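Local structure of YncI copper-binding domain-containing protein (Nocardia farcinica, 3ESM) at residues A[24-29]-A[80-85]; A[30-35]-A[108-113]; A[49-54]-A[69-74]; A[104-109]-A[116-121]. The protein is of unknown function but probably binds copper through this immunoglobulin-like domain. The protein carries 2 engineered substitutions. All blocks are in the same frame, centred on the assembly; numbering follows the deposited sequence. Where two conformers were deposited one is given.

All four contacts lie in one immunoglobulin-like domain built from two antiparallel sheets. Contacts 2, 3 and 4 belong to the sheet that holds strands 33-43, 66-73, 100-109 and 114-117; contact 1 joins strand 18-25 of the other sheet to the loop before strand 85-93. Contacts 1 and 2 alternate along the chain, their centres about 9 Å apart, bridged by E27 N to Y109 OH and V80 N to T33 O. Contact 3 falls within the sequence spanned by each of them. Contact 4 shares T108 and Y109 with contact 2, centres about 14 Å apart, but does not touch contact 3. Contacts 1 and 2 thus join the two sheets, while contacts 2, 3 and 4 also reach the second subunit.

Contact 1: A[24-29]-A[80-85]; sequences VPTESE and VQPGQF
T26 fits closely against the turn that precedes strand 85-93. T26 N gives a nearly straight bond to Q84 O (3.0 Å), and T26 O accepts a longer one from G83 N (3.3 Å), so the peptide groups on both sides of this residue are held by the turn. The side chain adds a third bond: T26 OG1, lying beside its own backbone N (chi1 -67°), donates to V80 O at 3.0 Å from above the carbonyl plane rather than at a lone pair. The same rotation lays T26 CG2 against P82 CA (3.6 Å), and V80 CG1 lies against T26 OG1 (3.3 Å). T26 OG1 is also bonded to T33 OG1, which ties this buried side to strand 33-43. P82 CB is packed tightly on S28 O (3.1 Å). The solvent side is looser: G83 is exposed, E29 starts off away from the turn, and the end of the Q84 side chain leads outward. F85 CE1 lies obliquely 3.6 Å from P25 CB, and R23 makes a cation-pi contact with that ring. Residues 81-84 form a type II beta turn with G83 at positive phi; the arrangement is two sheet-to-sheet loops packed together at an end of an immunoglobulin-like sandwich.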
loop_
_atom_site.group_PDB
_atom_site.type_symbol
_atom_site.label_atom_id
_atom_site.label_comp_id
_atom_site.label_asym_id
_atom_site.label_seq_id
_atom_site.Cartn_x
_atom_site.Cartn_y
_atom_site.Cartn_z
ATOM N N VAL A 24 1.477 15.050 -2.122
ATOM C CA VAL A 24 2.170 13.932 -2.734
ATOM C C VAL A 24 2.258 14.044 -4.252
ATOM O O VAL A 24 1.220 14.157 -4.921
ATOM C CB VAL A 24 1.386 12.654 -2.433
ATOM C CG1 VAL A 24 2.054 11.418 -3.092
ATOM C CG2 VAL A 24 1.219 12.508 -0.893
ATOM N N PRO A 25 3.482 13.982 -4.802
ATOM C CA PRO A 25 3.636 14.084 -6.257
ATOM C C PRO A 25 3.542 12.728 -6.905
ATOM O O PRO A 25 4.069 11.778 -6.370
ATOM C CB PRO A 25 5.080 14.537 -6.412
ATOM C CG PRO A 25 5.797 13.831 -5.250
ATOM C CD PRO A 25 4.790 13.910 -4.114
ATOM N N THR A 26 2.923 12.647 -8.085
ATOM C CA THR A 26 2.968 11.416 -8.850
ATOM C C THR A 26 4.203 11.428 -9.738
ATOM O O THR A 26 4.257 12.154 -10.724
ATOM C CB THR A 26 1.650 11.231 -9.652
ATOM O OG1 THR A 26 0.587 11.006 -8.714
ATOM C CG2 THR A 26 1.731 10.020 -10.558
ATOM N N GLU A 27 5.207 10.645 -9.350
ATOM C CA GLU A 27 6.515 10.657 -10.022
ATOM C C GLU A 27 6.679 9.477 -10.957
ATOM O O GLU A 27 7.599 8.669 -10.832
ATOM C CB GLU A 27 7.632 10.760 -8.977
ATOM C CG GLU A 27 7.579 12.151 -8.360
ATOM C CD GLU A 27 8.644 12.458 -7.313
ATOM O OE1 GLU A 27 8.740 13.659 -6.967
ATOM O OE2 GLU A 27 9.381 11.548 -6.847
ATOM N N SER A 28 5.748 9.386 -11.890
ATOM C CA SER A 28 5.801 8.415 -12.944
ATOM C C SER A 28 5.293 9.131 -14.169
ATOM O O SER A 28 4.499 10.072 -14.071
ATOM C CB SER A 28 4.874 7.231 -12.651
ATOM O OG SER A 28 4.759 6.409 -13.793
ATOM N N GLU A 29 5.724 8.678 -15.335
ATOM C CA GLU A 29 5.138 9.226 -16.557
ATOM C C GLU A 29 3.878 8.488 -17.005
ATOM O O GLU A 29 3.149 8.975 -17.871
ATOM C CB GLU A 29 6.174 9.258 -17.669
ATOM C CG GLU A 29 7.270 10.250 -17.353
ATOM C CD GLU A 29 8.191 10.453 -18.522
ATOM O OE1 GLU A 29 8.252 9.542 -19.382
ATOM O OE2 GLU A 29 8.835 11.526 -18.582
ATOM N N VAL A 80 -4.185 9.667 -8.699
ATOM C CA VAL A 80 -3.531 10.931 -9.013
ATOM C C VAL A 80 -2.644 10.765 -10.229
ATOM O O VAL A 80 -1.722 9.939 -10.243
ATOM C CB VAL A 80 -2.694 11.413 -7.813
ATOM C CG1 VAL A 80 -2.101 12.826 -8.087
ATOM C CG2 VAL A 80 -3.527 11.355 -6.530
ATOM N N GLN A 81 -2.942 11.525 -11.285
ATOM C CA GLN A 81 -2.301 11.271 -12.580
ATOM C C GLN A 81 -0.829 11.706 -12.665
ATOM O O GLN A 81 -0.394 12.595 -11.928
ATOM C CB GLN A 81 -3.133 11.915 -13.696
ATOM C CG GLN A 81 -4.534 11.338 -13.814
ATOM C CD GLN A 81 -4.477 9.854 -14.037
ATOM O OE1 GLN A 81 -3.882 9.389 -15.007
ATOM N NE2 GLN A 81 -5.053 9.089 -13.116
ATOM N N PRO A 82 -0.053 11.079 -13.576
ATOM C CA PRO A 82 1.322 11.526 -13.800
ATOM C C PRO A 82 1.454 13.058 -13.819
ATOM O O PRO A 82 0.677 13.767 -14.467
ATOM C CB PRO A 82 1.673 10.893 -15.152
ATOM C CG PRO A 82 0.913 9.579 -15.138
ATOM C CD PRO A 82 -0.422 9.961 -14.464
ATOM N N GLY A 83 2.419 13.573 -13.067
ATOM C CA GLY A 83 2.663 15.002 -13.099
ATOM C C GLY A 83 1.816 15.835 -12.169
ATOM O O GLY A 83 2.070 17.037 -12.028
ATOM N N GLN A 84 0.819 15.220 -11.531
ATOM C CA GLN A 84 -0.098 15.957 -10.656
ATOM C C GLN A 84 0.281 15.702 -9.207
ATOM O O GLN A 84 1.026 14.755 -8.916
ATOM C CB GLN A 84 -1.548 15.523 -10.879
ATOM C CG GLN A 84 -2.062 15.732 -12.301
ATOM C CD GLN A 84 -2.344 17.177 -12.587
ATOM O OE1 GLN A 84 -2.868 17.904 -11.735
ATOM N NE2 GLN A 84 -1.997 17.619 -13.796
ATOM N N PHE A 85 -0.268 16.525 -8.320
ATOM C CA PHE A 85 -0.054 16.396 -6.885
ATOM C C PHE A 85 -1.411 16.173 -6.252
ATOM O O PHE A 85 -2.437 16.561 -6.807
ATOM C CB PHE A 85 0.540 17.704 -6.335
ATOM C CG PHE A 85 1.943 17.989 -6.823
ATOM C CD1 PHE A 85 3.024 17.820 -5.979
ATOM C CD2 PHE A 85 2.169 18.420 -8.121
ATOM C CE1 PHE A 85 4.311 18.070 -6.426
ATOM C CE2 PHE A 85 3.446 18.674 -8.571
ATOM C CZ PHE A 85 4.521 18.502 -7.723
#

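Contact 2: A[30-35]-A[108-113]; sequences TAATTA and TYSDGR
The Y109 ring stands between T33 and R113: T33 OG1, bonded to Q107 NE2, lies over the rim of one face and R113 NH2 over the rim of the opposite face, while the A31 backbone comes in at the edge; Y109 OH is bonded to E27 N. A31 CB reaches Y109 CD1 at 3.9 Å and also packs on D111 OD2. With OG folded between its backbone N and carbonyl carbon (chi1 56°), S110 OG accepts from A32 N at 2.9 Å in an almost straight bond (170°), and S110 N returns a bond to A32 O at 2.8 Å. One residue thus grips both polar backbone atoms of A32. T34 OG1 passes T108 CG2 at 3.6 Å, the two side chains set at a slant, and a water joins T34 OG1 to Y109 O. T34 and A35 both face T108 in a classic beta bulge: T34 N bonds to T108 O at 2.8 Å, A35 N weakly to the same oxygen, and T108 N to A35 O at 2.9 Å. From the type I turn 109-112, D111 OD1 reaches R113 N just after it, an Asx turn, and D111 OD2 forms a salt bridge with R113 NE (2.8 Å). Strand 33-43 lies between 100-109 and 66-73; S110 O also bonds S68 OG of the second subunit.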
loop_
_atom_site.group_PDB
_atom_site.type_symbol
_atom_site.label_atom_id
_atom_site.label_comp_id
_atom_site.label_asym_id
_atom_site.label_seq_id
_atom_site.Cartn_x
_atom_site.Cartn_y
_atom_site.Cartn_z
ATOM N N THR A 30 3.612 7.327 -16.414
ATOM C CA THR A 30 2.488 6.521 -16.836
ATOM C C THR A 30 1.557 6.061 -15.713
ATOM O O THR A 30 0.350 5.926 -15.917
ATOM C CB THR A 30 2.975 5.276 -17.553
ATOM O OG1 THR A 30 4.016 4.662 -16.767
ATOM C CG2 THR A 30 3.523 5.677 -18.931
ATOM N N ALA A 31 2.110 5.799 -14.540
ATOM C CA ALA A 31 1.310 5.201 -13.450
ATOM C C ALA A 31 0.778 6.308 -12.530
ATOM O O ALA A 31 1.374 7.392 -12.442
ATOM C CB ALA A 31 2.178 4.253 -12.673
ATOM N N ALA A 32 -0.340 6.031 -11.844
ATOM C CA ALA A 32 -1.013 7.039 -11.022
ATOM C C ALA A 32 -0.916 6.638 -9.554
ATOM O O ALA A 32 -0.750 5.459 -9.262
ATOM C CB ALA A 32 -2.477 7.107 -11.426
ATOM N N THR A 33 -0.984 7.600 -8.645
ATOM C CA THR A 33 -0.981 7.256 -7.227
ATOM C C THR A 33 -2.395 6.787 -6.844
ATOM O O THR A 33 -3.365 7.542 -7.009
ATOM C CB THR A 33 -0.631 8.449 -6.346
ATOM O OG1 THR A 33 0.706 8.865 -6.659
ATOM C CG2 THR A 33 -0.719 8.045 -4.859
ATOM N N THR A 34 -2.464 5.587 -6.272
ATOM C CA THR A 34 -3.761 4.975 -5.880
ATOM C C THR A 34 -3.952 4.733 -4.391
ATOM O O THR A 34 -5.082 4.486 -3.933
ATOM C CB THR A 34 -4.001 3.650 -6.606
ATOM O OG1 THR A 34 -2.945 2.727 -6.275
ATOM C CG2 THR A 34 -4.052 3.908 -8.124
ATOM N N ALA A 35 -2.884 4.865 -3.615
ATOM C CA ALA A 35 -3.045 4.811 -2.145
ATOM C C ALA A 35 -1.857 5.494 -1.491
ATOM O O ALA A 35 -0.766 5.595 -2.076
ATOM C CB ALA A 35 -3.121 3.390 -1.674
ATOM N N THR A 108 1.480 4.055 -3.103
ATOM C CA THR A 108 1.224 2.988 -4.037
ATOM C C THR A 108 0.836 3.556 -5.387
ATOM O O THR A 108 -0.003 4.485 -5.446
ATOM C CB THR A 108 0.042 2.102 -3.541
ATOM O OG1 THR A 108 0.387 1.452 -2.295
ATOM C CG2 THR A 108 -0.306 1.063 -4.580
ATOM N N TYR A 109 1.397 2.961 -6.452
ATOM C CA TYR A 109 1.067 3.335 -7.834
ATOM C C TYR A 109 0.234 2.283 -8.514
ATOM O O TYR A 109 0.267 1.114 -8.123
ATOM C CB TYR A 109 2.342 3.510 -8.636
ATOM C CG TYR A 109 3.037 4.822 -8.363
ATOM C CD1 TYR A 109 2.889 5.889 -9.237
ATOM C CD2 TYR A 109 3.873 4.978 -7.261
ATOM C CE1 TYR A 109 3.541 7.065 -9.036
ATOM C CE2 TYR A 109 4.558 6.168 -7.061
ATOM C CZ TYR A 109 4.379 7.209 -7.957
ATOM O OH TYR A 109 5.023 8.426 -7.797
ATOM N N SER A 110 -0.517 2.715 -9.527
ATOM C CA SER A 110 -1.406 1.825 -10.251
ATOM C C SER A 110 -0.727 0.627 -10.895
ATOM O O SER A 110 -1.399 -0.379 -11.200
ATOM C CB SER A 110 -2.114 2.624 -11.319
ATOM O OG SER A 110 -1.175 3.273 -12.157
ATOM N N ASP A 111 0.567 0.742 -11.171
ATOM C CA ASP A 111 1.311 -0.379 -11.796
ATOM C C ASP A 111 1.845 -1.402 -10.793
ATOM O O ASP A 111 2.604 -2.334 -11.160
ATOM C CB ASP A 111 2.466 0.148 -12.667
ATOM C CG ASP A 111 3.510 0.894 -11.874
ATOM O OD1 ASP A 111 3.437 0.904 -10.622
ATOM O OD2 ASP A 111 4.410 1.515 -12.523
ATOM N N GLY A 112 1.468 -1.239 -9.525
ATOM C CA GLY A 112 1.853 -2.189 -8.500
ATOM C C GLY A 112 3.055 -1.778 -7.660
ATOM O O GLY A 112 3.303 -2.381 -6.620
ATOM N N ARG A 113 3.821 -0.796 -8.121
ATOM C CA ARG A 113 4.985 -0.320 -7.359
ATOM C C ARG A 113 4.561 0.451 -6.101
ATOM O O ARG A 113 3.531 1.111 -6.097
ATOM C CB ARG A 113 5.876 0.579 -8.235
ATOM C CG ARG A 113 6.426 -0.135 -9.476
ATOM C CD ARG A 113 7.396 0.804 -10.273
ATOM N NE ARG A 113 6.695 1.903 -10.953
ATOM C CZ ARG A 113 6.655 3.172 -10.527
ATOM N NH1 ARG A 113 7.291 3.552 -9.418
ATOM N NH2 ARG A 113 5.976 4.076 -11.220
HETATM O O HOH W 1 3.911 1.892 -15.191
HETATM O O HOH W 2 -2.331 0.284 -7.240
#

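Contact 3: A[49-54]-A[69-74]; sequences EPMPGW and VTWTAD. Engineered in segment 49-54: M51 (natural residue Leu).
W71 and A73 receive M51 and W54 where the loop 49-54 runs into the edge of the six-stranded sheet of this immunoglobulin-like fold, M51 to W54 forming a type II beta turn with G53 at positive phi. W71 comes first along strand 66-73. Its indole is crossed at about a right angle by the side chain of M51, an engineered residue in place of leucine: in the conformer described, M51 SD lies obliquely 3.7 Å from W71 CD1, a Met-aromatic contact. The M51 chain is extended, CG anti to the backbone N (chi1 -171°), which in this conformer also carries CE over the rim of one face of the W54 ring. At the edge of W71, NE1 donates to a water, 3.0 Å between W71 NE1 and the water oxygen, and the same water donates to E49 O at 2.8 Å from its oxygen. T72 turns its side chain away, but T72 O receives a CA-H...O contact from W54 CA at 3.3 Å. A73 then covers the W54 face opposite the methionine: A73 CB sits 3.9 Å from the centroid of the six-membered ring, 11° off its normal, a CH-pi contact. The indole is then flanked on both faces, and F88 meets it edge-to-face. Last comes D74, whose OD1 is bonded to T55 OG1. A water donates to both D74 OD2 and W54 O. G53 O accepts from N77 ND2 and also from D74 N at 2.8 Å, D74 N lying 31° out of the G53 carbonyl plane.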
loop_
_atom_site.group_PDB
_atom_site.type_symbol
_atom_site.label_atom_id
_atom_site.label_comp_id
_atom_site.label_asym_id
_atom_site.label_seq_id
_atom_site.Cartn_x
_atom_site.Cartn_y
_atom_site.Cartn_z
ATOM N N GLU A 49 -10.315 14.145 6.703
ATOM C CA GLU A 49 -11.472 14.838 6.194
ATOM C C GLU A 49 -11.945 14.189 4.924
ATOM O O GLU A 49 -11.162 13.568 4.202
ATOM C CB GLU A 49 -11.216 16.312 6.016
ATOM C CG GLU A 49 -10.083 16.642 5.130
ATOM C CD GLU A 49 -9.794 18.121 5.153
ATOM O OE1 GLU A 49 -9.620 18.711 4.058
ATOM O OE2 GLU A 49 -9.749 18.691 6.275
ATOM N N PRO A 50 -13.241 14.321 4.657
ATOM C CA PRO A 50 -13.899 13.632 3.562
ATOM C C PRO A 50 -13.188 14.004 2.279
ATOM O O PRO A 50 -12.852 15.167 2.066
ATOM C CB PRO A 50 -15.319 14.204 3.599
ATOM C CG PRO A 50 -15.481 14.678 5.021
ATOM C CD PRO A 50 -14.148 15.242 5.360
ATOM N N MET A 51 -12.910 12.995 1.469
ATOM C CA MET A 51 -12.163 13.147 0.232
ATOM C C MET A 51 -12.953 12.353 -0.817
ATOM O O MET A 51 -12.797 11.128 -0.869
ATOM C CB MET A 51 -10.778 12.504 0.481
ATOM C CG MET A 51 -9.708 12.688 -0.568
ATOM S SD MET A 51 -8.052 12.137 0.028
ATOM C CE MET A 51 -7.132 12.357 -1.471
ATOM N N PRO A 52 -13.802 13.013 -1.632
ATOM C CA PRO A 52 -14.591 12.248 -2.584
ATOM C C PRO A 52 -13.712 11.338 -3.434
ATOM O O PRO A 52 -12.647 11.774 -3.935
ATOM C CB PRO A 52 -15.275 13.336 -3.439
ATOM C CG PRO A 52 -15.395 14.477 -2.469
ATOM C CD PRO A 52 -14.055 14.464 -1.752
ATOM N N GLY A 53 -14.155 10.100 -3.578
ATOM C CA GLY A 53 -13.433 9.136 -4.396
ATOM C C GLY A 53 -12.341 8.394 -3.663
ATOM O O GLY A 53 -11.683 7.550 -4.264
ATOM N N TRP A 54 -12.132 8.701 -2.384
ATOM C CA TRP A 54 -11.092 7.992 -1.586
ATOM C C TRP A 54 -11.698 7.501 -0.285
ATOM O O TRP A 54 -12.632 8.144 0.262
ATOM C CB TRP A 54 -9.953 8.953 -1.224
ATOM C CG TRP A 54 -9.220 9.474 -2.420
ATOM C CD1 TRP A 54 -9.650 10.444 -3.314
ATOM C CD2 TRP A 54 -7.941 9.043 -2.883
ATOM N NE1 TRP A 54 -8.680 10.644 -4.292
ATOM C CE2 TRP A 54 -7.620 9.817 -4.042
ATOM C CE3 TRP A 54 -7.009 8.137 -2.402
ATOM C CZ2 TRP A 54 -6.432 9.625 -4.776
ATOM C CZ3 TRP A 54 -5.782 7.970 -3.135
ATOM C CH2 TRP A 54 -5.520 8.721 -4.296
ATOM N N VAL A 69 -2.359 5.997 9.025
ATOM C CA VAL A 69 -3.602 6.370 8.321
ATOM C C VAL A 69 -3.370 5.986 6.883
ATOM O O VAL A 69 -2.246 6.135 6.360
ATOM C CB VAL A 69 -3.926 7.874 8.453
ATOM C CG1 VAL A 69 -2.704 8.765 8.116
ATOM C CG2 VAL A 69 -5.144 8.252 7.578
ATOM N N THR A 70 -4.411 5.456 6.234
ATOM C CA THR A 70 -4.250 5.058 4.832
ATOM C C THR A 70 -5.401 5.609 4.026
ATOM O O THR A 70 -6.571 5.494 4.453
ATOM C CB THR A 70 -4.254 3.532 4.650
ATOM O OG1 THR A 70 -3.172 2.933 5.358
ATOM C CG2 THR A 70 -4.171 3.168 3.146
ATOM N N TRP A 71 -5.100 6.260 2.906
ATOM C CA TRP A 71 -6.152 6.693 1.956
ATOM C C TRP A 71 -6.040 5.820 0.724
ATOM O O TRP A 71 -4.926 5.556 0.250
ATOM C CB TRP A 71 -5.913 8.138 1.524
ATOM C CG TRP A 71 -6.089 9.156 2.572
ATOM C CD1 TRP A 71 -7.239 9.855 2.837
ATOM C CD2 TRP A 71 -5.084 9.665 3.462
ATOM N NE1 TRP A 71 -7.009 10.756 3.856
ATOM C CE2 TRP A 71 -5.701 10.660 4.262
ATOM C CE3 TRP A 71 -3.729 9.359 3.671
ATOM C CZ2 TRP A 71 -4.998 11.403 5.221
ATOM C CZ3 TRP A 71 -3.025 10.079 4.634
ATOM C CH2 TRP A 71 -3.664 11.078 5.414
ATOM N N THR A 72 -7.172 5.388 0.176
ATOM C CA THR A 72 -7.163 4.452 -0.947
ATOM C C THR A 72 -8.173 4.938 -1.945
ATOM O O THR A 72 -9.306 5.249 -1.566
ATOM C CB THR A 72 -7.595 3.047 -0.514
ATOM O OG1 THR A 72 -6.736 2.590 0.545
ATOM C CG2 THR A 72 -7.482 2.081 -1.721
ATOM N N ALA A 73 -7.767 4.996 -3.216
ATOM C CA ALA A 73 -8.679 5.455 -4.274
ATOM C C ALA A 73 -9.770 4.409 -4.506
ATOM O O ALA A 73 -9.475 3.214 -4.629
ATOM C CB ALA A 73 -7.851 5.677 -5.550
ATOM N N ASP A 74 -11.042 4.838 -4.409
ATOM C CA ASP A 74 -12.160 3.957 -4.738
ATOM C C ASP A 74 -12.081 3.394 -6.151
ATOM O O ASP A 74 -11.573 4.015 -7.053
ATOM C CB ASP A 74 -13.487 4.709 -4.623
ATOM C CG ASP A 74 -13.725 5.246 -3.238
ATOM O OD1 ASP A 74 -13.096 4.745 -2.296
ATOM O OD2 ASP A 74 -14.530 6.199 -3.118
HETATM O O HOH W 3 -10.138 11.296 3.685
HETATM O O HOH W 4 -8.473 13.203 4.815
HETATM O O HOH W 5 -15.408 7.102 -0.626
#

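Contact 4: A[104-109]-A[116-121]; sequences PAEQTY and AWNQPP. With SO4 (sulfate ion), chain C.
A105 and W117 form an antiparallel hydrogen-bonded pair: A105 N donates to W117 O at 3.0 Å and W117 N to A105 O at 2.8 Å. E106 and A116 follow as a non-hydrogen-bonded pair, and beyond A105 the pairing ends with P104 CA close to W117 O. On the face shared by A105 and W117, the indole leans along the strand toward Q107. W117 NE1 gives a bond to Q107 OE1 at 2.9 Å that lies almost in the ring plane, and the amide and ring planes are only 25° apart, so oxygen and ring meet edge-on. Q107 gets there fully stretched, CG anti to the backbone N (chi1 -179°). Its other amide atom, NE2, bonds to T33 OG1 and P25 O, which fixes the rotation of the amide so that the oxygen faces the tryptophan. H130 meets the W117 ring edge-to-face. On the other face, the E106 chain bends at chi2 (-78°) to lay its carboxylate over A116, with OE2 3.4 Å from A116 CB. Beyond the paired residues, Q119 NE2 and H130 ND1 bind a sulfate that probably came from the crystallisation solution. This is the hairpin of strands 100-109 and 114-117; strand 33-43 pairs with 100-109, and E106 also packs on V114 of the second subunit.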
loop_
_atom_site.group_PDB
_atom_site.type_symbol
_atom_site.label_atom_id
_atom_site.label_comp_id
_atom_site.label_asym_id
_atom_site.label_seq_id
_atom_site.Cartn_x
_atom_site.Cartn_y
_atom_site.Cartn_z
ATOM N N PRO A 104 6.939 8.756 8.260
ATOM C CA PRO A 104 7.341 7.821 7.188
ATOM C C PRO A 104 6.081 7.476 6.369
ATOM O O PRO A 104 5.010 7.297 6.963
ATOM C CB PRO A 104 7.862 6.612 7.957
ATOM C CG PRO A 104 8.369 7.189 9.260
ATOM C CD PRO A 104 7.472 8.374 9.590
ATOM N N ALA A 105 6.192 7.420 5.043
ATOM C CA ALA A 105 4.991 7.175 4.222
ATOM C C ALA A 105 5.278 6.132 3.153
ATOM O O ALA A 105 6.444 5.893 2.796
ATOM C CB ALA A 105 4.520 8.437 3.601
ATOM N N GLU A 106 4.214 5.500 2.654
ATOM C CA GLU A 106 4.346 4.520 1.571
ATOM C C GLU A 106 3.309 4.836 0.511
ATOM O O GLU A 106 2.118 4.917 0.829
ATOM C CB GLU A 106 4.139 3.128 2.094
ATOM C CG GLU A 106 5.134 2.779 3.188
ATOM C CD GLU A 106 6.499 2.421 2.613
ATOM O OE1 GLU A 106 6.572 1.987 1.442
ATOM O OE2 GLU A 106 7.491 2.556 3.368
ATOM N N GLN A 107 3.782 5.067 -0.720
ATOM C CA GLN A 107 2.919 5.561 -1.819
ATOM C C GLN A 107 2.728 4.458 -2.843
ATOM O O GLN A 107 3.695 3.998 -3.438
ATOM C CB GLN A 107 3.618 6.756 -2.491
ATOM C CG GLN A 107 2.852 7.409 -3.648
ATOM C CD GLN A 107 3.712 8.487 -4.337
ATOM O OE1 GLN A 107 4.848 8.713 -3.916
ATOM N NE2 GLN A 107 3.171 9.156 -5.361
ATOM N N THR A 108 1.480 4.055 -3.103
ATOM C CA THR A 108 1.224 2.988 -4.037
ATOM C C THR A 108 0.836 3.556 -5.387
ATOM O O THR A 108 -0.003 4.485 -5.446
ATOM C CB THR A 108 0.042 2.102 -3.541
ATOM O OG1 THR A 108 0.387 1.452 -2.295
ATOM C CG2 THR A 108 -0.306 1.063 -4.580
ATOM N N TYR A 109 1.397 2.961 -6.452
ATOM C CA TYR A 109 1.067 3.335 -7.834
ATOM C C TYR A 109 0.234 2.283 -8.514
ATOM O O TYR A 109 0.267 1.114 -8.123
ATOM C CB TYR A 109 2.342 3.510 -8.636
ATOM C CG TYR A 109 3.037 4.822 -8.363
ATOM C CD1 TYR A 109 2.889 5.889 -9.237
ATOM C CD2 TYR A 109 3.873 4.978 -7.261
ATOM C CE1 TYR A 109 3.541 7.065 -9.036
ATOM C CE2 TYR A 109 4.558 6.168 -7.061
ATOM C CZ TYR A 109 4.379 7.209 -7.957
ATOM O OH TYR A 109 5.023 8.426 -7.797
ATOM N N ALA A 116 8.716 4.070 -1.000
ATOM C CA ALA A 116 8.905 4.331 0.435
ATOM C C ALA A 116 9.467 5.723 0.640
ATOM O O ALA A 116 10.496 6.071 0.030
ATOM C CB ALA A 116 9.853 3.302 1.034
ATOM N N TRP A 117 8.824 6.508 1.490
ATOM C CA TRP A 117 9.309 7.841 1.851
ATOM C C TRP A 117 9.704 7.739 3.310
ATOM O O TRP A 117 8.971 8.170 4.212
ATOM C CB TRP A 117 8.245 8.917 1.642
ATOM C CG TRP A 117 7.809 9.086 0.221
ATOM C CD1 TRP A 117 6.782 8.442 -0.421
ATOM C CD2 TRP A 117 8.382 9.976 -0.738
ATOM N NE1 TRP A 117 6.688 8.886 -1.724
ATOM C CE2 TRP A 117 7.655 9.835 -1.940
ATOM C CE3 TRP A 117 9.431 10.898 -0.686
ATOM C CZ2 TRP A 117 7.958 10.587 -3.092
ATOM C CZ3 TRP A 117 9.745 11.632 -1.819
ATOM C CH2 TRP A 117 9.005 11.483 -3.006
ATOM N N ASN A 118 10.859 7.145 3.531
ATOM C CA ASN A 118 11.262 6.734 4.868
ATOM C C ASN A 118 12.722 7.015 5.198
ATOM O O ASN A 118 13.214 6.559 6.231
ATOM C CB ASN A 118 10.947 5.256 5.115
ATOM C CG ASN A 118 11.763 4.336 4.263
ATOM O OD1 ASN A 118 12.479 4.779 3.366
ATOM N ND2 ASN A 118 11.657 3.023 4.530
ATOM N N GLN A 119 13.388 7.801 4.360
ATOM C CA GLN A 119 14.819 8.089 4.617
ATOM C C GLN A 119 14.953 9.221 5.608
ATOM O O GLN A 119 14.121 10.114 5.662
ATOM C CB GLN A 119 15.521 8.408 3.294
ATOM C CG GLN A 119 15.424 7.211 2.316
ATOM C CD GLN A 119 15.943 7.514 0.908
ATOM O OE1 GLN A 119 15.912 8.645 0.448
ATOM N NE2 GLN A 119 16.360 6.460 0.197
ATOM N N PRO A 120 16.039 9.225 6.380
ATOM C CA PRO A 120 16.185 10.322 7.343
ATOM C C PRO A 120 16.632 11.590 6.625
ATOM O O PRO A 120 16.984 11.495 5.457
ATOM C CB PRO A 120 17.283 9.809 8.281
ATOM C CG PRO A 120 18.118 8.879 7.430
ATOM C CD PRO A 120 17.095 8.213 6.477
ATOM N N PRO A 121 16.607 12.756 7.295
ATOM C CA PRO A 121 16.821 14.054 6.625
ATOM C C PRO A 121 18.240 14.187 6.082
ATOM O O PRO A 121 19.132 13.487 6.525
ATOM C CB PRO A 121 16.625 15.076 7.741
ATOM C CG PRO A 121 15.739 14.321 8.784
ATOM C CD PRO A 121 16.211 12.914 8.713
HETATM S S SO4 C . 16.477 6.534 -3.824
HETATM O O1 SO4 C . 15.830 6.950 -5.076
HETATM O O2 SO4 C . 17.853 7.035 -3.799
HETATM O O3 SO4 C . 16.500 5.072 -3.732
HETATM O O4 SO4 C . 15.758 7.091 -2.669
#